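Local coordinates for GrpU microcompartment shell protein (PDB 4OLP) that forms part of the protein shell of a glycyl-radical-type bacterial microcompartment and probably binds an iron-sulfur cluster linked to electron transport, at residues 23-28 with 61-66; 31-36 with 79-84; 40-45 with 74-79. All coordinates share one frame; numbering follows the deposited sequence.

Contact 1: 23-28 with 61-66; sequences SESRNR and AVSEIF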
loop_
_atom_site.group_PDB
_atom_site.type_symbol
_atom_site.label_atom_id
_atom_site.label_comp_id
_atom_site.label_asym_id
_atom_site.label_seq_id
_atom_site.Cartn_x
_atom_site.Cartn_y
_atom_site.Cartn_z
ATOM N N SER B 23 -14.000 13.996 9.008
ATOM C CA SER B 23 -14.912 15.131 9.116
ATOM C C SER B 23 -15.330 15.342 10.580
ATOM O O SER B 23 -15.392 16.472 11.059
ATOM C CB SER B 23 -16.133 14.938 8.215
ATOM O OG SER B 23 -16.927 13.866 8.669
ATOM N N GLU B 24 -15.538 14.239 11.294
ATOM C CA GLU B 24 -15.958 14.268 12.700
ATOM C C GLU B 24 -14.960 14.999 13.606
ATOM O O GLU B 24 -15.348 15.786 14.464
ATOM C CB GLU B 24 -16.140 12.843 13.232
ATOM C CG GLU B 24 -17.311 12.042 12.644
ATOM C CD GLU B 24 -17.124 11.519 11.220
ATOM O OE1 GLU B 24 -18.135 11.132 10.545
ATOM O OE2 GLU B 24 -15.965 11.474 10.774
ATOM N N SER B 25 -13.671 14.733 13.404
ATOM C CA SER B 25 -12.614 15.384 14.182
ATOM C C SER B 25 -12.514 16.872 13.867
ATOM O O SER B 25 -12.167 17.659 14.736
ATOM C CB SER B 25 -11.250 14.689 13.963
ATOM O OG SER B 25 -11.378 13.283 14.063
ATOM N N ARG B 26 -12.778 17.260 12.629
ATOM C CA ARG B 26 -12.634 18.700 12.260
ATOM C C ARG B 26 -13.158 19.795 13.213
ATOM O O ARG B 26 -12.504 20.844 13.375
ATOM C CB ARG B 26 -13.217 18.950 10.883
ATOM C CG ARG B 26 -12.266 18.541 9.799
ATOM C CD ARG B 26 -12.979 18.441 8.491
ATOM N NE ARG B 26 -12.167 17.668 7.590
ATOM C CZ ARG B 26 -12.639 17.009 6.548
ATOM N NH1 ARG B 26 -13.941 17.038 6.277
ATOM N NH2 ARG B 26 -11.801 16.305 5.793
ATOM N N ASN B 27 -14.333 19.591 13.801
ATOM C CA ASN B 27 -14.898 20.571 14.750
ATOM C C ASN B 27 -14.050 20.709 16.001
ATOM O O ASN B 27 -13.980 21.781 16.609
ATOM C CB ASN B 27 -16.318 20.171 15.194
ATOM C CG ASN B 27 -17.418 20.570 14.203
ATOM O OD1 ASN B 27 -17.219 21.357 13.277
ATOM N ND2 ASN B 27 -18.604 20.019 14.416
ATOM N N ARG B 28 -13.425 19.622 16.434
ATOM C CA ARG B 28 -12.667 19.684 17.685
ATOM C C ARG B 28 -11.556 20.769 17.719
ATOM O O ARG B 28 -11.068 21.148 18.800
ATOM C CB ARG B 28 -12.111 18.291 18.029
ATOM C CG ARG B 28 -13.186 17.361 18.608
ATOM C CD ARG B 28 -13.340 16.044 17.864
ATOM N NE ARG B 28 -12.182 15.168 18.050
ATOM C CZ ARG B 28 -12.122 13.891 17.665
ATOM N NH1 ARG B 28 -13.156 13.314 17.061
ATOM N NH2 ARG B 28 -11.015 13.185 17.881
ATOM N N ALA B 61 -6.602 18.258 21.959
ATOM C CA ALA B 61 -7.461 17.529 21.072
ATOM C C ALA B 61 -6.546 16.620 20.235
ATOM O O ALA B 61 -5.370 16.924 20.034
ATOM C CB ALA B 61 -8.161 18.533 20.209
ATOM N N VAL B 62 -7.058 15.475 19.819
ATOM C CA VAL B 62 -6.256 14.526 19.059
ATOM C C VAL B 62 -6.981 14.083 17.818
ATOM O O VAL B 62 -8.222 14.063 17.761
ATOM C CB VAL B 62 -5.891 13.251 19.843
ATOM C CG1 VAL B 62 -4.742 13.551 20.787
ATOM C CG2 VAL B 62 -7.099 12.688 20.591
ATOM N N SER B 63 -6.195 13.687 16.834
ATOM C CA SER B 63 -6.769 13.159 15.633
ATOM C C SER B 63 -5.727 12.373 14.884
ATOM O O SER B 63 -4.526 12.593 15.036
ATOM C CB SER B 63 -7.339 14.275 14.774
ATOM O OG SER B 63 -7.784 13.756 13.542
ATOM N N GLU B 64 -6.224 11.411 14.120
ATOM C CA GLU B 64 -5.427 10.681 13.189
ATOM C C GLU B 64 -5.216 11.604 12.037
ATOM O O GLU B 64 -6.106 12.375 11.699
ATOM C CB GLU B 64 -6.268 9.541 12.593
ATOM C CG GLU B 64 -7.030 8.648 13.580
ATOM C CD GLU B 64 -8.539 8.846 13.483
ATOM O OE1 GLU B 64 -9.014 9.906 13.963
ATOM O OE2 GLU B 64 -9.234 7.944 12.954
ATOM N N ILE B 65 -4.065 11.470 11.394
ATOM C CA ILE B 65 -3.795 12.103 10.110
ATOM C C ILE B 65 -3.504 10.981 9.123
ATOM O O ILE B 65 -2.710 10.071 9.433
ATOM C CB ILE B 65 -2.574 13.040 10.227
ATOM C CG1 ILE B 65 -2.819 14.132 11.283
ATOM C CG2 ILE B 65 -2.228 13.682 8.899
ATOM C CD1 ILE B 65 -4.027 15.017 11.030
ATOM N N PHE B 66 -4.134 11.055 7.945
ATOM C CA PHE B 66 -4.071 9.985 6.922
ATOM C C PHE B 66 -2.835 10.009 5.990
ATOM O O PHE B 66 -2.895 10.281 4.773
ATOM C CB PHE B 66 -5.352 10.016 6.094
ATOM C CG PHE B 66 -6.591 9.784 6.893
ATOM C CD1 PHE B 66 -6.703 8.667 7.724
ATOM C CD2 PHE B 66 -7.657 10.669 6.813
ATOM C CE1 PHE B 66 -7.850 8.444 8.465
ATOM C CE2 PHE B 66 -8.805 10.451 7.553
ATOM C CZ PHE B 66 -8.904 9.335 8.375
#
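Arg28 NH2 donates to Val62 O over 2.9 Å, tying the segment around the short helix 23-26 to strand 60-65, which is outermost within this chain in the antiparallel sheet of this BMC-fold shell protein. Ala61 and Ser63 make their backbone bonds to strand 74-80, and Val62 O, between them, serves the helical side instead. The bond is bent, with an N-H...O angle of 135°, and the oxygen lies 28° out of the guanidinium plane. Arginine suits the place because its long chain, bent at both chi2 and chi3, can fold back from the backbone and offer several N-H groups: NE makes a salt bridge with Glu12 of the second subunit while NH2 holds the carbonyl of the strand.

Beside this bond, small side chains allow a close approach, Ser25 and Ser63 facing each other with Ser25 CB 3.6 Å from Ser63 OG. The Ser63 hydroxyl lies anti to its own N (chi1 174°), which carries it to Glu64 O at 2.8 Å, so this buried hydroxyl is satisfied within its own strand. Ala61 adds a methyl, its CB 4.2 Å from Arg28 O. Glu64, also buried, makes weak, long ion pairs with Arg19 and Arg20 of the second subunit. Within the same segment, Ser25 OG sits 3.3 Å above the plane of the Arg28 guanidinium, displaced toward its rim.

Contact 2: 31-36 with 79-84; sequences MVRIDA and FGEVAA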
loop_
_atom_site.group_PDB
_atom_site.type_symbol
_atom_site.label_atom_id
_atom_site.label_comp_id
_atom_site.label_asym_id
_atom_site.label_seq_id
_atom_site.Cartn_x
_atom_site.Cartn_y
_atom_site.Cartn_z
ATOM N N MET B 31 -12.722 24.034 19.280
ATOM C CA MET B 31 -13.106 23.917 20.660
ATOM C C MET B 31 -11.858 24.043 21.510
ATOM O O MET B 31 -11.949 23.986 22.723
ATOM C CB MET B 31 -13.822 22.580 20.917
ATOM C CG MET B 31 -15.107 22.396 20.098
ATOM S SD MET B 31 -15.831 20.734 20.045
ATOM C CE MET B 31 -16.470 20.592 21.719
ATOM N N VAL B 32 -10.697 24.247 20.896
ATOM C CA VAL B 32 -9.421 24.249 21.655
ATOM C C VAL B 32 -8.423 25.288 21.130
ATOM O O VAL B 32 -8.349 25.532 19.914
ATOM C CB VAL B 32 -8.788 22.858 21.666
ATOM C CG1 VAL B 32 -7.933 22.624 20.427
ATOM C CG2 VAL B 32 -7.980 22.645 22.908
ATOM N N ARG B 33 -7.702 25.933 22.039
ATOM C CA ARG B 33 -6.729 26.939 21.642
ATOM C C ARG B 33 -5.471 26.292 21.047
ATOM O O ARG B 33 -4.769 25.556 21.730
ATOM C CB ARG B 33 -6.289 27.718 22.851
ATOM C CG ARG B 33 -5.105 28.625 22.605
ATOM C CD ARG B 33 -4.880 29.494 23.801
ATOM N NE ARG B 33 -3.597 30.174 23.627
ATOM C CZ ARG B 33 -3.273 31.343 24.154
ATOM N NH1 ARG B 33 -2.076 31.811 23.886
ATOM N NH2 ARG B 33 -4.131 32.050 24.912
ATOM N N ILE B 34 -5.168 26.562 19.782
ATOM C CA ILE B 34 -4.085 25.822 19.182
ATOM C C ILE B 34 -2.806 26.625 19.105
ATOM O O ILE B 34 -2.491 27.218 18.071
ATOM C CB ILE B 34 -4.487 25.276 17.810
ATOM C CG1 ILE B 34 -5.712 24.365 17.962
ATOM C CG2 ILE B 34 -3.342 24.497 17.188
ATOM C CD1 ILE B 34 -6.375 23.979 16.667
ATOM N N ASP B 35 -2.094 26.668 20.217
ATOM C CA ASP B 35 -0.799 27.321 20.243
ATOM C C ASP B 35 0.150 26.441 19.442
ATOM O O ASP B 35 0.998 26.941 18.706
ATOM C CB ASP B 35 -0.254 27.435 21.664
ATOM C CG ASP B 35 -0.976 28.414 22.506
ATOM O OD1 ASP B 35 -1.283 29.496 21.980
ATOM O OD2 ASP B 35 -1.183 28.161 23.718
ATOM N N ALA B 36 -0.001 25.125 19.588
ATOM C CA ALA B 36 0.948 24.206 18.996
ATOM C C ALA B 36 0.281 22.938 18.478
ATOM O O ALA B 36 -0.826 22.587 18.875
ATOM C CB ALA B 36 1.997 23.855 20.024
ATOM N N PHE B 79 -3.332 18.730 19.309
ATOM C CA PHE B 79 -3.578 20.150 19.199
ATOM C C PHE B 79 -3.883 20.682 20.553
ATOM O O PHE B 79 -4.689 20.097 21.295
ATOM C CB PHE B 79 -4.793 20.447 18.334
ATOM C CG PHE B 79 -4.776 19.787 17.006
ATOM C CD1 PHE B 79 -5.229 18.481 16.851
ATOM C CD2 PHE B 79 -4.374 20.483 15.904
ATOM C CE1 PHE B 79 -5.240 17.866 15.619
ATOM C CE2 PHE B 79 -4.388 19.885 14.656
ATOM C CZ PHE B 79 -4.809 18.573 14.509
ATOM N N GLY B 80 -3.250 21.798 20.884
ATOM C CA GLY B 80 -3.524 22.431 22.147
ATOM C C GLY B 80 -2.549 23.518 22.467
ATOM O O GLY B 80 -1.967 24.155 21.576
ATOM N N GLU B 81 -2.426 23.749 23.770
ATOM C CA GLU B 81 -1.613 24.808 24.304
ATOM C C GLU B 81 -0.176 24.300 24.439
ATOM O O GLU B 81 0.053 23.087 24.563
ATOM C CB GLU B 81 -2.181 25.216 25.645
ATOM C CG GLU B 81 -3.486 25.973 25.532
ATOM C CD GLU B 81 -4.567 25.462 26.496
ATOM O OE1 GLU B 81 -4.544 25.860 27.655
ATOM O OE2 GLU B 81 -5.460 24.656 26.114
ATOM N N VAL B 82 0.781 25.225 24.378
ATOM C CA VAL B 82 2.191 24.850 24.198
ATOM C C VAL B 82 2.619 23.875 25.275
ATOM O O VAL B 82 3.304 22.899 24.979
ATOM C CB VAL B 82 3.153 26.057 24.231
ATOM C CG1 VAL B 82 4.551 25.609 23.838
ATOM C CG2 VAL B 82 2.688 27.153 23.288
ATOM N N ALA B 83 2.251 24.174 26.514
ATOM C CA ALA B 83 2.625 23.347 27.661
ATOM C C ALA B 83 2.101 21.930 27.515
ATOM O O ALA B 83 2.863 20.958 27.617
ATOM C CB ALA B 83 2.089 23.958 28.943
ATOM N N ALA B 84 0.807 21.842 27.220
ATOM C CA ALA B 84 0.110 20.573 27.086
ATOM C C ALA B 84 0.682 19.723 25.943
ATOM O O ALA B 84 0.939 18.526 26.110
ATOM C CB ALA B 84 -1.362 20.838 26.863
#
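Asp35 and Ala36 both face Gly80 across a classic beta bulge, where the antiparallel pairing of strands 36-42 and 74-80 reaches its end. Ala36 and Gly80 form a hydrogen-bonded pair, Ala36 N giving to Gly80 O at 3.0 Å and Gly80 N to Ala36 O at 3.2 Å. The extra residue, Asp35, turns its N to the same acceptor, but that bond is weak and bent. Glycine suits this site because the backbone takes a phi of 169°, rarely adopted by residues with a CB. Gly80 CA also lies 3.4 Å from Arg33 O in a CA-H...O contact.

Asp35 CG lies anti to the carbonyl carbon (chi1 -71°), which turns the carboxylate toward the start of helix 82-92. OD2 lies near Glu81, the N-cap residue, 3.7 Å from its CG, while CB packs across the CG2 methyl of Val82. The other oxygen, OD1, is gripped side-on by Arg33 in a salt bridge, from NE at 2.9 Å and NH1 at 3.1 Å; both find OD1 in the guanidinium plane, and NE meets it on the syn side, 30° out of the carboxylate plane. The extended Arg33 chain delivers this grip, which probably stabilises the aspartate charge. On the apolar side, Ile34 CG1 runs alongside Phe79, 4.0 Å from its CB, joined by Val32 CG1.

Around this core, Leu29 and Pro9 cover Ile34, Val32 leans on Ala61 of strand 60-65, and Asp35 bonds through its backbone to Ala8, just past strand 3-7; segment 31-36 thus closes over one end of the sheet.

Contact 3: 40-45 with 74-79; sequences IMLPVP and TTLAIF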
loop_
_atom_site.group_PDB
_atom_site.type_symbol
_atom_site.label_atom_id
_atom_site.label_comp_id
_atom_site.label_asym_id
_atom_site.label_seq_id
_atom_site.Cartn_x
_atom_site.Cartn_y
_atom_site.Cartn_z
ATOM N N ILE B 40 3.347 13.072 15.568
ATOM C CA ILE B 40 4.193 11.933 15.868
ATOM C C ILE B 40 3.681 10.696 15.141
ATOM O O ILE B 40 2.467 10.480 15.036
ATOM C CB ILE B 40 4.302 11.726 17.389
ATOM C CG1 ILE B 40 5.158 10.497 17.706
ATOM C CG2 ILE B 40 2.923 11.614 18.023
ATOM C CD1 ILE B 40 5.876 10.583 19.037
ATOM N N MET B 41 4.613 9.911 14.605
ATOM C CA MET B 41 4.259 8.694 13.867
ATOM C C MET B 41 4.309 7.487 14.783
ATOM O O MET B 41 5.323 7.230 15.433
ATOM C CB MET B 41 5.158 8.526 12.663
ATOM C CG MET B 41 4.697 9.405 11.527
ATOM S SD MET B 41 5.417 8.977 9.939
ATOM C CE MET B 41 7.167 9.010 10.329
ATOM N N LEU B 42 3.190 6.780 14.869
ATOM C CA LEU B 42 3.020 5.720 15.865
ATOM C C LEU B 42 2.410 4.485 15.245
ATOM O O LEU B 42 1.605 4.611 14.310
ATOM C CB LEU B 42 2.085 6.186 16.965
ATOM C CG LEU B 42 2.620 7.230 17.938
ATOM C CD1 LEU B 42 1.484 7.841 18.757
ATOM C CD2 LEU B 42 3.666 6.617 18.853
ATOM N N PRO B 43 2.782 3.286 15.768
ATOM C CA PRO B 43 2.029 2.078 15.416
ATOM C C PRO B 43 0.605 2.207 15.940
ATOM O O PRO B 43 0.353 3.000 16.860
ATOM C CB PRO B 43 2.779 0.944 16.144
ATOM C CG PRO B 43 4.066 1.522 16.618
ATOM C CD PRO B 43 3.848 2.998 16.752
ATOM N N VAL B 44 -0.330 1.452 15.383
ATOM C CA VAL B 44 -1.725 1.785 15.669
ATOM C C VAL B 44 -2.121 1.505 17.128
ATOM O O VAL B 44 -2.891 2.276 17.681
ATOM C CB VAL B 44 -2.764 1.251 14.626
ATOM C CG1 VAL B 44 -2.090 0.813 13.329
ATOM C CG2 VAL B 44 -3.668 0.159 15.200
ATOM N N PRO B 45 -1.586 0.450 17.762
ATOM C CA PRO B 45 -1.983 0.294 19.173
ATOM C C PRO B 45 -1.595 1.496 20.033
ATOM O O PRO B 45 -2.422 2.016 20.786
ATOM C CB PRO B 45 -1.224 -0.964 19.609
ATOM C CG PRO B 45 -1.130 -1.764 18.371
ATOM C CD PRO B 45 -0.898 -0.754 17.263
ATOM N N THR B 74 1.026 5.006 11.495
ATOM C CA THR B 74 0.325 6.221 10.963
ATOM C C THR B 74 0.668 7.450 11.823
ATOM O O THR B 74 1.599 7.353 12.638
ATOM C CB THR B 74 -1.213 5.994 10.811
ATOM O OG1 THR B 74 -1.844 7.167 10.274
ATOM C CG2 THR B 74 -1.871 5.628 12.140
ATOM N N THR B 75 -0.054 8.576 11.649
ATOM C CA THR B 75 0.284 9.833 12.349
ATOM C C THR B 75 -0.809 10.346 13.281
ATOM O O THR B 75 -1.985 10.387 12.917
ATOM C CB THR B 75 0.618 10.950 11.358
ATOM O OG1 THR B 75 1.612 10.458 10.473
ATOM C CG2 THR B 75 1.173 12.187 12.071
ATOM N N LEU B 76 -0.392 10.707 14.491
ATOM C CA LEU B 76 -1.266 11.312 15.476
ATOM C C LEU B 76 -0.912 12.783 15.527
ATOM O O LEU B 76 0.274 13.152 15.455
ATOM C CB LEU B 76 -1.030 10.696 16.854
ATOM C CG LEU B 76 -1.849 11.227 18.035
ATOM C CD1 LEU B 76 -3.342 10.948 17.921
ATOM C CD2 LEU B 76 -1.300 10.614 19.314
ATOM N N ALA B 77 -1.943 13.612 15.624
ATOM C CA ALA B 77 -1.763 15.041 15.740
ATOM C C ALA B 77 -2.355 15.425 17.070
ATOM O O ALA B 77 -3.424 14.962 17.397
ATOM C CB ALA B 77 -2.462 15.762 14.602
ATOM N N ILE B 78 -1.626 16.239 17.838
ATOM C CA ILE B 78 -2.039 16.700 19.152
ATOM C C ILE B 78 -2.127 18.213 19.099
ATOM O O ILE B 78 -1.138 18.894 18.826
ATOM C CB ILE B 78 -1.044 16.249 20.208
ATOM C CG1 ILE B 78 -1.277 14.783 20.507
ATOM C CG2 ILE B 78 -1.228 16.971 21.536
ATOM C CD1 ILE B 78 0.016 14.035 20.754
ATOM N N PHE B 79 -3.332 18.730 19.309
ATOM C CA PHE B 79 -3.578 20.150 19.199
ATOM C C PHE B 79 -3.883 20.682 20.553
ATOM O O PHE B 79 -4.689 20.097 21.295
ATOM C CB PHE B 79 -4.793 20.447 18.334
ATOM C CG PHE B 79 -4.776 19.787 17.006
ATOM C CD1 PHE B 79 -5.229 18.481 16.851
ATOM C CD2 PHE B 79 -4.374 20.483 15.904
ATOM C CE1 PHE B 79 -5.240 17.866 15.619
ATOM C CE2 PHE B 79 -4.388 19.885 14.656
ATOM C CZ PHE B 79 -4.809 18.573 14.509
#
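Met41 and Thr75 meet because both first torsions set the leading atom anti to the carbonyl carbon: Met41 CG (chi1 -80°) and Thr75 OG1 (chi1 -52°) then come within 3.4 Å on the same face of the sheet, a van der Waals contact between a methylene and a hydroxyl oxygen. The two belong to neighbouring antiparallel strands, 36-42 and 74-80, in the central part of the BMC fold, and form a non-hydrogen-bonded pair. Flanking them are the hydrogen-bonded pairs Ile40 with Leu76 and Leu42 with Thr74. Each gives two backbone bonds, the shortest being Leu42 N to Thr74 O at 2.8 Å, with Leu76 N to Ile40 O at 2.9 Å. The axes of the short strand segments 40-42 and 74-79 run 135° apart, which reflects local twist.

Beyond CG, Met41 bends at chi3 and leaves the strand pair, an outward reach that suits a long, unbranched, flexible side chain: it packs on Pro45 of the third subunit, while Thr75 packs on Val44 of that subunit. The chain's own Val44 and Pro45 make the reciprocal contact with Thr75 and Met41 of the second subunit, so the same contact recurs between neighbouring subunits. Threonine, branched at CB, fits the extended strand, and its methyl approaches Ile40 O.

The other face carries Ile40, Leu42 and Leu76, large aliphatic groups that suit a buried layer under helices: Met89 and Ile92 of helix 82-92 lie on Ile40, and Leu47 and Ala51 of helix 44-56 on Leu76. Thr74 stands at its margin, touching Leu47 and, on the second subunit, Arg20. Ile40 CG2 touches Leu76 CB at 4.2 Å, and the two leucines pass each other obliquely, Leu42 CD1 lying 4.0 Å from Leu76 CD2.

How the contacts relate
After strand 3-7 and helix 11-19, the chain reaches 23-28, from which contact 1 closes a loop to strand 60-65. Segment 31-36 lies within that loop but reaches forward past it to 79-84, so contacts 1 and 2 cross. Contact 3, from 40-45 to 74-79, crosses contact 1 as well, yet falls wholly within the span of contact 2 and shares Phe79 with it. Strand 74-80 is the common element: strand 60-65 of contact 1 borders it on one side, through bonds such as Ala61 N to Phe79 O at 2.7 Å, and strand 36-42 on the other. Contacts 2 and 3 lie about 17 Å apart, centre to centre.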